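Local coordinates for repeat Five Residue (Rfr) protein or pentapeptide repeat protein (Cyanothece, PDB 2O6W) that is of unknown function and folds as a pentapeptide-repeat protein, its chain wound into a right-handed, four-sided beta helix, at residues L6-L9 with E14-G17. Numbering follows the deposited sequence.
Sequences LYRL and ECVG
A salt bridge between Arg8 and Glu14, backed by one backbone hydrogen bond, joins the short N-terminal helix 2-10 to the loop that follows it in this pentapeptide-repeat beta helix. The loop in turn is tied to a later part of the chain, where Cys15 and Gly17 form backbone hydrogen bonds with Asp57 and Thr59. The backbone link runs from Glu14 N to Arg8 O at 3.2 Å; it is nearly straight at the hydrogen, although the donor sits above the carbonyl plane. The charged groups meet through Arg8 NE and Glu14 OE1, 2.9 Å apart, with the oxygen at the edge of the guanidinium, 6° out of its plane. Arg8 NH2 adds weak bonds to OE1 and OE2 of Glu14; the guanidinium and carboxylate planes are 35° apart. Glu14 starts out from the backbone pointing away from the helix, and a bend at chi2 (83°) folds its carboxylate back to Arg8. Its other oxygen, OE2, accepts Val16 N at 3.0 Å, so the carboxylate is fixed from both the helix and its own loop. Replacing Glu14 by an alanine removes the carboxylate and is likely to leave the Arg8 guanidinium without its anionic mate, freer to turn, and Val16 N without this acceptor. Cys15, disulfide-bonded to Cys18, covers one face of the same guanidinium, its SG 4.2 Å from the plane and over the centre. Between the buried Leu9 and Cys15, Leu9 CG packs against Cys15 CB at 4.1 Å.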
loop_
_atom_site.group_PDB
_atom_site.type_symbol
_atom_site.label_atom_id
_atom_site.label_comp_id
_atom_site.label_asym_id
_atom_site.label_seq_id
_atom_site.Cartn_x
_atom_site.Cartn_y
_atom_site.Cartn_z
ATOM N N LEU A 6 13.564 -2.507 -8.779
ATOM C CA LEU A 6 13.972 -1.844 -7.554
ATOM C C LEU A 6 14.555 -0.467 -7.842
ATOM O O LEU A 6 14.386 0.460 -7.054
ATOM C CB LEU A 6 15.004 -2.692 -6.810
ATOM C CG LEU A 6 14.528 -4.060 -6.317
ATOM C CD1 LEU A 6 15.678 -4.779 -5.631
ATOM C CD2 LEU A 6 13.365 -3.894 -5.361
ATOM N N TYR A 7 15.238 -0.336 -8.976
ATOM C CA TYR A 7 15.841 0.935 -9.344
ATOM C C TYR A 7 14.768 1.937 -9.722
ATOM O O TYR A 7 14.832 3.100 -9.338
ATOM C CB TYR A 7 16.796 0.766 -10.521
ATOM C CG TYR A 7 17.571 2.021 -10.841
ATOM C CD1 TYR A 7 18.535 2.508 -9.957
ATOM C CD2 TYR A 7 17.360 2.714 -12.033
ATOM C CE1 TYR A 7 19.274 3.647 -10.253
ATOM C CE2 TYR A 7 18.095 3.857 -12.341
ATOM C CZ TYR A 7 19.051 4.313 -11.446
ATOM O OH TYR A 7 19.801 5.427 -11.756
ATOM N N ARG A 8 13.787 1.484 -10.492
ATOM C CA ARG A 8 12.699 2.352 -10.901
ATOM C C ARG A 8 11.943 2.823 -9.666
ATOM O O ARG A 8 11.457 3.945 -9.623
ATOM C CB ARG A 8 11.751 1.606 -11.842
ATOM C CG ARG A 8 12.347 1.293 -13.201
ATOM C CD ARG A 8 11.543 0.219 -13.916
ATOM N NE ARG A 8 10.153 0.605 -14.136
ATOM C CZ ARG A 8 9.190 -0.252 -14.462
ATOM N NH1 ARG A 8 9.474 -1.541 -14.601
ATOM N NH2 ARG A 8 7.944 0.173 -14.642
ATOM N N LEU A 9 11.854 1.962 -8.660
ATOM C CA LEU A 9 11.147 2.310 -7.433
ATOM C C LEU A 9 11.879 3.348 -6.597
ATOM O O LEU A 9 11.285 4.324 -6.141
ATOM C CB LEU A 9 10.929 1.073 -6.566
ATOM C CG LEU A 9 9.559 0.413 -6.547
ATOM C CD1 LEU A 9 9.649 -0.781 -5.625
ATOM C CD2 LEU A 9 8.480 1.386 -6.066
ATOM N N GLU A 14 8.384 4.755 -9.168
ATOM C CA GLU A 14 7.302 4.070 -9.866
ATOM C C GLU A 14 7.689 2.646 -10.239
ATOM O O GLU A 14 8.852 2.257 -10.150
ATOM C CB GLU A 14 6.909 4.834 -11.136
ATOM C CG GLU A 14 7.966 4.801 -12.246
ATOM C CD GLU A 14 7.907 3.538 -13.105
ATOM O OE1 GLU A 14 8.954 3.151 -13.673
ATOM O OE2 GLU A 14 6.813 2.943 -13.224
ATOM N N CYS A 15 6.689 1.877 -10.646
ATOM C CA CYS A 15 6.877 0.503 -11.078
ATOM C C CYS A 15 5.540 -0.015 -11.593
ATOM O O CYS A 15 5.069 -1.078 -11.197
ATOM C CB CYS A 15 7.377 -0.372 -9.929
ATOM S SG CYS A 15 8.578 -1.624 -10.494
ATOM N N VAL A 16 4.935 0.766 -12.482
ATOM C CA VAL A 16 3.651 0.432 -13.078
ATOM C C VAL A 16 3.708 -0.924 -13.777
ATOM O O VAL A 16 4.625 -1.191 -14.555
ATOM C CB VAL A 16 3.225 1.524 -14.104
ATOM C CG1 VAL A 16 1.899 1.155 -14.766
ATOM C CG2 VAL A 16 3.101 2.871 -13.400
ATOM N N GLY A 17 2.731 -1.778 -13.480
ATOM C CA GLY A 17 2.658 -3.094 -14.090
ATOM C C GLY A 17 3.765 -4.077 -13.744
ATOM O O GLY A 17 3.785 -5.180 -14.279
#